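Local atomic coordinates of putative phosphatase (Bacteroides thetaiotaomicron, PDB entry 3KYA), a protein that is of unproven function, possibly a phosphatase, and binds zinc ions. Residues 304-314 with 326-337; 424-432 with 439-447. One frame throughout, in Å; residues are numbered along the deposited sequence.

Both interactions lie among the small antiparallel sheets that make up the larger part of the chain, but they hold different elements, their centres about 27 Å apart. Interaction 1 is the buried one. It joins the passage between two successive sheets to the hairpin strands of the second, and combines a short strand ladder, asparagine-to-backbone bonds and a packed layer of aromatic and aliphatic side chains. Interaction 2 is only partly buried and holds no ladder: residues 424-432 meet 439-447 largely through two arginines, one in a salt bridge and one stacked on a tryptophan. The buried contact thus joins backbone and amide bonds to apolar packing, while the partly buried one rests mainly on charge and cation-pi stacking.

Interaction 1 of 2, residues 304-314 with 326-337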
loop_
_atom_site.group_PDB
_atom_site.type_symbol
_atom_site.label_atom_id
_atom_site.label_comp_id
_atom_site.label_asym_id
_atom_site.label_seq_id
_atom_site.Cartn_x
_atom_site.Cartn_y
_atom_site.Cartn_z
ATOM N N PHE A 304 13.135 -2.380 33.172
ATOM C CA PHE A 304 12.106 -1.357 33.233
ATOM C C PHE A 304 10.735 -1.997 33.398
ATOM O O PHE A 304 10.605 -3.241 33.392
ATOM C CB PHE A 304 12.121 -0.506 31.945
ATOM C CG PHE A 304 12.331 -1.318 30.675
ATOM C CD1 PHE A 304 11.335 -2.146 30.179
ATOM C CD2 PHE A 304 13.524 -1.230 29.976
ATOM C CE1 PHE A 304 11.535 -2.892 29.009
ATOM C CE2 PHE A 304 13.734 -1.976 28.816
ATOM C CZ PHE A 304 12.734 -2.807 28.334
ATOM N N THR A 305 9.737 -1.134 33.596
ATOM C CA THR A 305 8.328 -1.485 33.566
ATOM C C THR A 305 7.876 -0.818 32.265
ATOM O O THR A 305 8.227 0.339 32.026
ATOM C CB THR A 305 7.567 -0.966 34.785
ATOM O OG1 THR A 305 7.849 0.427 34.979
ATOM C CG2 THR A 305 7.985 -1.737 36.043
ATOM N N ILE A 306 7.116 -1.500 31.413
ATOM C CA ILE A 306 6.780 -0.898 30.113
ATOM C C ILE A 306 5.673 0.169 30.118
ATOM O O ILE A 306 5.681 1.036 29.262
ATOM C CB ILE A 306 6.484 -1.979 29.016
ATOM C CG1 ILE A 306 5.111 -2.641 29.201
ATOM C CG2 ILE A 306 7.635 -3.009 28.984
ATOM C CD1 ILE A 306 4.748 -3.675 28.085
ATOM N N ALA A 307 4.736 0.082 31.062
ATOM C CA ALA A 307 3.606 1.002 31.155
ATOM C C ALA A 307 3.043 1.032 32.582
ATOM O O ALA A 307 3.779 1.294 33.529
ATOM C CB ALA A 307 2.522 0.616 30.150
ATOM N N ASP A 308 1.757 0.722 32.726
ATOM C CA ASP A 308 1.079 0.726 34.022
ATOM C C ASP A 308 0.917 -0.681 34.582
ATOM O O ASP A 308 1.243 -1.653 33.904
ATOM C CB ASP A 308 -0.278 1.382 33.845
ATOM C CG ASP A 308 -0.150 2.802 33.424
ATOM O OD1 ASP A 308 0.458 3.584 34.198
ATOM O OD2 ASP A 308 -0.660 3.123 32.330
ATOM N N PRO A 309 0.442 -0.794 35.833
ATOM C CA PRO A 309 0.275 -2.132 36.404
ATOM C C PRO A 309 -0.786 -2.962 35.697
ATOM O O PRO A 309 -1.665 -2.410 35.029
ATOM C CB PRO A 309 -0.169 -1.842 37.846
ATOM C CG PRO A 309 0.379 -0.498 38.136
ATOM C CD PRO A 309 0.279 0.254 36.855
ATOM N N SER A 310 -0.692 -4.275 35.860
ATOM C CA SER A 310 -1.635 -5.215 35.273
ATOM C C SER A 310 -1.565 -5.158 33.742
ATOM O O SER A 310 -2.576 -4.968 33.072
ATOM C CB SER A 310 -3.050 -4.949 35.793
ATOM O OG SER A 310 -3.083 -5.098 37.213
ATOM N N TRP A 311 -0.349 -5.329 33.222
ATOM C CA TRP A 311 -0.074 -5.226 31.798
ATOM C C TRP A 311 0.330 -6.613 31.297
ATOM O O TRP A 311 1.388 -7.128 31.669
ATOM C CB TRP A 311 1.050 -4.208 31.572
ATOM C CG TRP A 311 0.673 -3.115 30.584
ATOM C CD1 TRP A 311 1.237 -2.852 29.360
ATOM C CD2 TRP A 311 -0.377 -2.149 30.753
ATOM N NE1 TRP A 311 0.608 -1.772 28.776
ATOM C CE2 TRP A 311 -0.394 -1.339 29.601
ATOM C CE3 TRP A 311 -1.317 -1.906 31.767
ATOM C CZ2 TRP A 311 -1.303 -0.288 29.441
ATOM C CZ3 TRP A 311 -2.221 -0.859 31.608
ATOM C CH2 TRP A 311 -2.203 -0.064 30.458
ATOM N N GLU A 312 -0.535 -7.225 30.495
ATOM C CA GLU A 312 -0.302 -8.575 29.978
ATOM C C GLU A 312 0.354 -8.499 28.613
ATOM O O GLU A 312 -0.265 -8.002 27.665
ATOM C CB GLU A 312 -1.628 -9.317 29.866
ATOM C CG GLU A 312 -1.469 -10.793 29.514
ATOM C CD GLU A 312 -2.780 -11.495 29.260
ATOM O OE1 GLU A 312 -3.852 -10.857 29.310
ATOM O OE2 GLU A 312 -2.741 -12.713 29.010
ATOM N N PHE A 313 1.575 -9.018 28.478
ATOM C CA PHE A 313 2.269 -8.904 27.186
ATOM C C PHE A 313 3.345 -9.933 26.914
ATOM O O PHE A 313 3.893 -10.538 27.833
ATOM C CB PHE A 313 2.897 -7.496 27.031
ATOM C CG PHE A 313 4.040 -7.209 27.979
ATOM C CD1 PHE A 313 3.802 -6.689 29.252
ATOM C CD2 PHE A 313 5.356 -7.420 27.590
ATOM C CE1 PHE A 313 4.855 -6.410 30.121
ATOM C CE2 PHE A 313 6.421 -7.142 28.461
ATOM C CZ PHE A 313 6.163 -6.643 29.729
ATOM N N GLN A 314 3.639 -10.092 25.622
ATOM C CA GLN A 314 4.711 -10.951 25.148
ATOM C C GLN A 314 5.710 -10.137 24.322
ATOM O O GLN A 314 5.402 -9.029 23.855
ATOM C CB GLN A 314 4.168 -12.147 24.356
ATOM C CG GLN A 314 3.344 -13.052 25.231
ATOM C CD GLN A 314 3.008 -14.368 24.583
ATOM O OE1 GLN A 314 2.737 -14.446 23.377
ATOM N NE2 GLN A 314 3.023 -15.426 25.390
ATOM N N PHE A 326 6.571 -5.339 21.747
ATOM C CA PHE A 326 5.912 -5.878 22.926
ATOM C C PHE A 326 4.409 -5.823 22.651
ATOM O O PHE A 326 3.838 -4.732 22.532
ATOM C CB PHE A 326 6.237 -5.098 24.213
ATOM C CG PHE A 326 7.708 -4.982 24.530
ATOM C CD1 PHE A 326 8.616 -5.942 24.123
ATOM C CD2 PHE A 326 8.166 -3.960 25.326
ATOM C CE1 PHE A 326 9.968 -5.839 24.457
ATOM C CE2 PHE A 326 9.519 -3.867 25.666
ATOM C CZ PHE A 326 10.407 -4.806 25.219
ATOM N N GLY A 327 3.776 -6.990 22.538
ATOM C CA GLY A 327 2.345 -7.072 22.263
ATOM C C GLY A 327 1.543 -7.079 23.550
ATOM O O GLY A 327 1.565 -8.075 24.285
ATOM N N VAL A 328 0.840 -5.978 23.818
ATOM C CA VAL A 328 0.040 -5.820 25.042
ATOM C C VAL A 328 -1.343 -6.414 24.773
ATOM O O VAL A 328 -2.244 -5.761 24.261
ATOM C CB VAL A 328 -0.008 -4.348 25.518
ATOM C CG1 VAL A 328 -0.648 -4.252 26.893
ATOM C CG2 VAL A 328 1.397 -3.761 25.580
ATOM N N ILE A 329 -1.455 -7.705 25.084
ATOM C CA ILE A 329 -2.648 -8.513 24.856
ATOM C C ILE A 329 -3.930 -7.921 25.437
ATOM O O ILE A 329 -4.950 -7.834 24.746
ATOM C CB ILE A 329 -2.438 -9.930 25.482
ATOM C CG1 ILE A 329 -1.264 -10.655 24.821
ATOM C CG2 ILE A 329 -3.714 -10.774 25.391
ATOM C CD1 ILE A 329 -0.767 -11.874 25.655
ATOM N N ASN A 330 -3.868 -7.486 26.693
ATOM C CA ASN A 330 -5.063 -6.992 27.372
ATOM C C ASN A 330 -5.386 -5.504 27.172
ATOM O O ASN A 330 -6.447 -5.057 27.594
ATOM C CB ASN A 330 -5.014 -7.326 28.882
ATOM C CG ASN A 330 -3.929 -6.566 29.649
ATOM O OD1 ASN A 330 -2.932 -6.122 29.096
ATOM N ND2 ASN A 330 -4.112 -6.466 30.962
ATOM N N ASN A 331 -4.503 -4.752 26.517
ATOM C CA ASN A 331 -4.744 -3.319 26.304
ATOM C C ASN A 331 -4.680 -2.832 24.847
ATOM O O ASN A 331 -4.719 -1.633 24.573
ATOM C CB ASN A 331 -3.879 -2.507 27.274
ATOM C CG ASN A 331 -4.430 -2.555 28.698
ATOM O OD1 ASN A 331 -5.565 -2.127 28.949
ATOM N ND2 ASN A 331 -3.630 -3.050 29.633
ATOM N N HIS A 332 -4.588 -3.792 23.929
ATOM C CA HIS A 332 -4.802 -3.589 22.495
ATOM C C HIS A 332 -3.819 -2.724 21.701
ATOM O O HIS A 332 -4.218 -1.990 20.803
ATOM C CB HIS A 332 -6.259 -3.099 22.319
ATOM C CG HIS A 332 -7.216 -3.778 23.249
ATOM N ND1 HIS A 332 -7.488 -5.130 23.176
ATOM C CD2 HIS A 332 -7.916 -3.308 24.310
ATOM C CE1 HIS A 332 -8.320 -5.461 24.152
ATOM N NE2 HIS A 332 -8.599 -4.372 24.851
ATOM N N TYR A 333 -2.529 -2.867 21.991
ATOM C CA TYR A 333 -1.485 -2.181 21.226
ATOM C C TYR A 333 -0.122 -2.880 21.337
ATOM O O TYR A 333 0.062 -3.774 22.165
ATOM C CB TYR A 333 -1.370 -0.690 21.640
ATOM C CG TYR A 333 -0.787 -0.426 23.029
ATOM C CD1 TYR A 333 -1.478 -0.781 24.179
ATOM C CD2 TYR A 333 0.434 0.223 23.186
ATOM C CE1 TYR A 333 -0.949 -0.528 25.453
ATOM C CE2 TYR A 333 0.968 0.476 24.449
ATOM C CZ TYR A 333 0.267 0.105 25.577
ATOM O OH TYR A 333 0.793 0.357 26.829
ATOM N N PHE A 334 0.801 -2.479 20.462
ATOM C CA PHE A 334 2.193 -2.905 20.481
ATOM C C PHE A 334 3.107 -1.709 20.765
ATOM O O PHE A 334 2.870 -0.584 20.261
ATOM C CB PHE A 334 2.673 -3.509 19.126
ATOM C CG PHE A 334 2.182 -4.896 18.837
ATOM C CD1 PHE A 334 0.972 -5.099 18.202
ATOM C CD2 PHE A 334 2.978 -6.008 19.130
ATOM C CE1 PHE A 334 0.517 -6.396 17.937
ATOM C CE2 PHE A 334 2.525 -7.289 18.872
ATOM C CZ PHE A 334 1.299 -7.474 18.262
HETATM N N MSE A 335 4.136 -1.964 21.565
HETATM C CA MSE A 335 5.203 -1.020 21.819
HETATM C C MSE A 335 6.448 -1.544 21.089
HETATM O O MSE A 335 6.522 -2.733 20.742
HETATM C CB MSE A 335 5.475 -0.874 23.318
HETATM C CG MSE A 335 4.269 -0.434 24.143
HETATM SE SE MSE A 335 4.708 -0.117 26.007
HETATM C CE MSE A 335 5.642 1.565 25.781
ATOM N N ARG A 336 7.400 -0.653 20.833
ATOM C CA ARG A 336 8.647 -0.997 20.182
ATOM C C ARG A 336 9.798 -0.631 21.097
ATOM O O ARG A 336 9.790 0.430 21.723
ATOM C CB ARG A 336 8.794 -0.277 18.854
ATOM C CG ARG A 336 10.026 -0.652 18.019
ATOM C CD ARG A 336 10.009 0.156 16.714
ATOM N NE ARG A 336 11.065 -0.173 15.750
ATOM C CZ ARG A 336 12.343 0.158 15.893
ATOM N NH1 ARG A 336 12.750 0.784 16.983
ATOM N NH2 ARG A 336 13.229 -0.156 14.963
ATOM N N SER A 337 10.794 -1.510 21.150
ATOM C CA SER A 337 11.984 -1.297 21.954
ATOM C C SER A 337 13.261 -1.515 21.127
ATOM O O SER A 337 13.405 -2.556 20.473
ATOM C CB SER A 337 11.929 -2.255 23.152
ATOM O OG SER A 337 13.092 -2.203 23.944
HETATM O O HOH W 1 -4.829 -3.393 32.485
#
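F313 and Q314 run antiparallel to V328 and G327: F313 and V328 form a non-hydrogen-bonded pair, and next to it Q314 and G327 are bonded both ways, with G327 N 2.9 Å from Q314 O. Past the ladder, the side-chain amide of N330 bonds to the backbone of the other segment. Its ND2 donates to S310 O at 3.0 Å, an acceptor close to the amide plane, while OD1 receives E312 N at 3.0 Å from above the carbonyl plane. S310 O takes a further bond from a water that also joins N331 ND2.

The indole of W311 lies between A307 CB on one face and N331 ND2 on the opposite one, where ND2 approaches CZ3 to 3.3 Å and the amide is tilted only 28° from the ring. V328 CG1, anti to its own backbone nitrogen (chi1 -171°), covers the five-membered ring, 3.4 Å from W311 CD1. In the ring plane, W311 NE1 donates to Y333 OH at 2.9 Å. With an alanine in place of W311, Y333 OH would probably lose this donor, and a gap would open between A307 and N331.

Farther along, I306 CG2 packs 3.8 Å from F326 CD2, its CD1 meets V328 CG2 tip to tip and sits over the centre of the F313 ring, and its CB touches the selenium of M335. E312 stretches across I329, and its carboxylate forms a salt bridge with R189.

Strand 300-305 ends one four-stranded sheet and 313-317 begins the next, so residues 306-312 are the crossing from the outermost strand of one blade to the innermost of its neighbour, as in a beta-propeller.

Interaction 2 of 2, residues 424-432 with 439-447; sequences LADGNQWGT and EVARFRDVS
D426 and R442 form the ionic part of the contact, a two-pronged salt bridge in which the guanidinium meets the carboxylate end-on. R442 NH1 reaches the syn lone pair of D426 OD1 at 2.8 Å, and NH2 reaches OD2 at 2.9 Å, also on the syn side but out of the carboxylate plane, the two groups being turned 32° apart. A bend in the arginine chain at chi3 (-65°) brings the group to this position, and NE is held by a second carboxylate, that of D433. With D426 on NH1 and NH2 and D433 on NE, the guanidinium is probably held against rotation.

Hydrogen bonds add to the grip. R442 NH1 also donates to N428 O at 2.8 Å, nearly in the guanidinium plane, and D426 OD1 accepts N428 N as well, closing an Asx turn. Between the backbones, G431 N donates to F443 O at 2.9 Å from well above the carbonyl plane. A water accepts from F443 N and lies 2.9 Å from Q429 O. G431 has no CB, which lets R442 lie close: CA of G431 sits over one face of the guanidinium, beside W430 O.

Stacking is the third component. The guanidinium of R444 lies flat on the W430 indole, with planes 15° apart and centres 4.2 Å apart, in an off-centre cation-pi contact; R444 NE comes 3.5 Å from W430 CE3. N428 ND2 lies over the opposite face of the indole, and F401 meets it edge-to-face.

In the fold, this contact ties the segment that carries helix 422-426 to the approach to strand 446-452, an outermost strand of its sheet. A441 and F443 pack on V107 of strand 105-110 in that sheet, while R442 O is bonded to R469 of strand 467-473.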
loop_
_atom_site.group_PDB
_atom_site.type_symbol
_atom_site.label_atom_id
_atom_site.label_comp_id
_atom_site.label_asym_id
_atom_site.label_seq_id
_atom_site.Cartn_x
_atom_site.Cartn_y
_atom_site.Cartn_z
ATOM N N LEU A 424 -20.869 -11.821 4.162
ATOM C CA LEU A 424 -22.132 -11.273 3.672
ATOM C C LEU A 424 -23.227 -12.319 3.788
ATOM O O LEU A 424 -24.352 -12.037 4.213
ATOM C CB LEU A 424 -22.016 -10.865 2.207
ATOM C CG LEU A 424 -23.320 -10.333 1.588
ATOM C CD1 LEU A 424 -23.780 -9.087 2.328
ATOM C CD2 LEU A 424 -23.153 -10.046 0.107
ATOM N N ALA A 425 -22.886 -13.539 3.400
ATOM C CA ALA A 425 -23.834 -14.645 3.438
ATOM C C ALA A 425 -24.468 -14.815 4.797
ATOM O O ALA A 425 -25.673 -15.029 4.873
ATOM C CB ALA A 425 -23.157 -15.967 3.021
ATOM N N ASP A 426 -23.671 -14.736 5.868
ATOM C CA ASP A 426 -24.228 -14.988 7.184
ATOM C C ASP A 426 -24.161 -13.819 8.185
ATOM O O ASP A 426 -24.688 -13.946 9.274
ATOM C CB ASP A 426 -23.636 -16.275 7.778
ATOM C CG ASP A 426 -22.134 -16.199 8.014
ATOM O OD1 ASP A 426 -21.545 -15.088 7.993
ATOM O OD2 ASP A 426 -21.556 -17.288 8.232
ATOM N N GLY A 427 -23.526 -12.712 7.807
ATOM C CA GLY A 427 -23.453 -11.516 8.661
ATOM C C GLY A 427 -22.386 -11.550 9.743
ATOM O O GLY A 427 -22.328 -10.656 10.583
ATOM N N ASN A 428 -21.533 -12.574 9.721
ATOM C CA ASN A 428 -20.494 -12.742 10.737
ATOM C C ASN A 428 -19.122 -12.485 10.184
ATOM O O ASN A 428 -18.804 -12.964 9.089
ATOM C CB ASN A 428 -20.496 -14.180 11.263
ATOM C CG ASN A 428 -21.776 -14.556 11.936
ATOM O OD1 ASN A 428 -22.463 -13.712 12.520
ATOM N ND2 ASN A 428 -22.110 -15.828 11.879
ATOM N N GLN A 429 -18.289 -11.772 10.940
ATOM C CA GLN A 429 -16.896 -11.555 10.537
ATOM C C GLN A 429 -16.014 -12.791 10.838
ATOM O O GLN A 429 -14.888 -12.898 10.336
ATOM C CB GLN A 429 -16.317 -10.334 11.229
ATOM C CG GLN A 429 -17.045 -9.045 10.904
ATOM C CD GLN A 429 -17.011 -8.708 9.427
ATOM O OE1 GLN A 429 -15.992 -8.887 8.756
ATOM N NE2 GLN A 429 -18.129 -8.203 8.911
ATOM N N TRP A 430 -16.532 -13.692 11.670
ATOM C CA TRP A 430 -15.858 -14.934 12.027
ATOM C C TRP A 430 -16.459 -16.081 11.230
ATOM O O TRP A 430 -17.580 -15.987 10.730
ATOM C CB TRP A 430 -15.990 -15.224 13.533
ATOM C CG TRP A 430 -17.422 -15.208 14.044
ATOM C CD1 TRP A 430 -18.079 -14.129 14.569
ATOM C CD2 TRP A 430 -18.356 -16.297 14.080
ATOM N NE1 TRP A 430 -19.354 -14.476 14.923
ATOM C CE2 TRP A 430 -19.560 -15.796 14.626
ATOM C CE3 TRP A 430 -18.299 -17.642 13.698
ATOM C CZ2 TRP A 430 -20.688 -16.592 14.816
ATOM C CZ3 TRP A 430 -19.428 -18.438 13.887
ATOM C CH2 TRP A 430 -20.602 -17.913 14.442
ATOM N N GLY A 431 -15.696 -17.159 11.113
ATOM C CA GLY A 431 -16.133 -18.338 10.378
ATOM C C GLY A 431 -15.040 -19.394 10.262
ATOM O O GLY A 431 -13.994 -19.316 10.932
ATOM N N THR A 432 -15.292 -20.387 9.410
ATOM C CA THR A 432 -14.364 -21.498 9.226
ATOM C C THR A 432 -13.903 -21.673 7.783
ATOM O O THR A 432 -13.149 -22.606 7.487
ATOM C CB THR A 432 -15.041 -22.813 9.694
ATOM O OG1 THR A 432 -16.142 -23.129 8.828
ATOM C CG2 THR A 432 -15.552 -22.690 11.136
ATOM N N GLU A 439 -11.224 -12.472 0.340
ATOM C CA GLU A 439 -12.556 -12.599 -0.257
ATOM C C GLU A 439 -13.403 -13.721 0.314
ATOM O O GLU A 439 -14.626 -13.641 0.265
ATOM C CB GLU A 439 -12.465 -12.807 -1.784
ATOM C CG GLU A 439 -12.018 -11.591 -2.531
ATOM C CD GLU A 439 -12.875 -10.361 -2.209
ATOM O OE1 GLU A 439 -14.113 -10.441 -2.205
ATOM O OE2 GLU A 439 -12.282 -9.316 -1.931
ATOM N N VAL A 440 -12.767 -14.769 0.842
ATOM C CA VAL A 440 -13.500 -15.945 1.310
ATOM C C VAL A 440 -13.105 -16.438 2.714
ATOM O O VAL A 440 -13.980 -16.682 3.552
ATOM C CB VAL A 440 -13.333 -17.128 0.296
ATOM C CG1 VAL A 440 -14.021 -18.390 0.809
ATOM C CG2 VAL A 440 -13.869 -16.747 -1.124
ATOM N N ALA A 441 -11.800 -16.622 2.943
ATOM C CA ALA A 441 -11.300 -17.205 4.198
ATOM C C ALA A 441 -11.746 -16.474 5.483
ATOM O O ALA A 441 -11.781 -15.230 5.535
ATOM C CB ALA A 441 -9.772 -17.293 4.164
ATOM N N ARG A 442 -12.079 -17.267 6.504
ATOM C CA ARG A 442 -12.438 -16.736 7.827
ATOM C C ARG A 442 -11.871 -17.600 8.929
ATOM O O ARG A 442 -11.627 -18.787 8.726
ATOM C CB ARG A 442 -13.950 -16.639 8.005
ATOM C CG ARG A 442 -14.581 -15.580 7.129
ATOM C CD ARG A 442 -16.039 -15.354 7.456
ATOM N NE ARG A 442 -16.885 -16.502 7.177
ATOM C CZ ARG A 442 -18.205 -16.515 7.351
ATOM N NH1 ARG A 442 -18.822 -15.449 7.853
ATOM N NH2 ARG A 442 -18.917 -17.595 7.045
ATOM N N PHE A 443 -11.674 -16.974 10.088
ATOM C CA PHE A 443 -11.212 -17.635 11.298
ATOM C C PHE A 443 -12.191 -17.299 12.415
ATOM O O PHE A 443 -13.091 -16.464 12.230
ATOM C CB PHE A 443 -9.837 -17.106 11.737
ATOM C CG PHE A 443 -8.722 -17.253 10.707
ATOM C CD1 PHE A 443 -7.936 -18.397 10.663
ATOM C CD2 PHE A 443 -8.400 -16.201 9.847
ATOM C CE1 PHE A 443 -6.894 -18.522 9.724
ATOM C CE2 PHE A 443 -7.361 -16.307 8.943
ATOM C CZ PHE A 443 -6.609 -17.473 8.871
ATOM N N ARG A 444 -12.055 -17.979 13.556
ATOM C CA ARG A 444 -12.759 -17.577 14.778
ATOM C C ARG A 444 -11.622 -16.991 15.629
ATOM O O ARG A 444 -10.635 -16.504 15.055
ATOM C CB ARG A 444 -13.538 -18.730 15.421
ATOM C CG ARG A 444 -14.590 -19.323 14.469
ATOM C CD ARG A 444 -15.563 -20.262 15.127
ATOM N NE ARG A 444 -16.442 -19.541 16.042
ATOM C CZ ARG A 444 -17.567 -20.022 16.551
ATOM N NH1 ARG A 444 -17.981 -21.246 16.249
ATOM N NH2 ARG A 444 -18.281 -19.267 17.368
ATOM N N ASP A 445 -11.726 -16.985 16.958
ATOM C CA ASP A 445 -10.642 -16.401 17.782
ATOM C C ASP A 445 -9.276 -17.057 17.472
ATOM O O ASP A 445 -9.125 -18.271 17.611
ATOM C CB ASP A 445 -10.933 -16.532 19.278
ATOM C CG ASP A 445 -12.274 -15.939 19.686
ATOM O OD1 ASP A 445 -13.313 -16.237 19.026
ATOM O OD2 ASP A 445 -12.282 -15.210 20.708
ATOM N N VAL A 446 -8.292 -16.250 17.086
ATOM C CA VAL A 446 -6.950 -16.732 16.709
ATOM C C VAL A 446 -5.893 -16.274 17.716
ATOM O O VAL A 446 -5.754 -15.083 17.978
ATOM C CB VAL A 446 -6.571 -16.304 15.258
ATOM C CG1 VAL A 446 -7.228 -17.236 14.237
ATOM C CG2 VAL A 446 -6.932 -14.825 14.996
ATOM N N SER A 447 -5.123 -17.226 18.240
ATOM C CA SER A 447 -4.153 -16.959 19.323
ATOM C C SER A 447 -2.685 -17.291 19.022
ATOM O O SER A 447 -1.785 -16.652 19.571
ATOM C CB SER A 447 -4.587 -17.735 20.586
ATOM O OG SER A 447 -4.683 -19.137 20.323
HETATM O O HOH W 2 -12.368 -14.211 9.932
#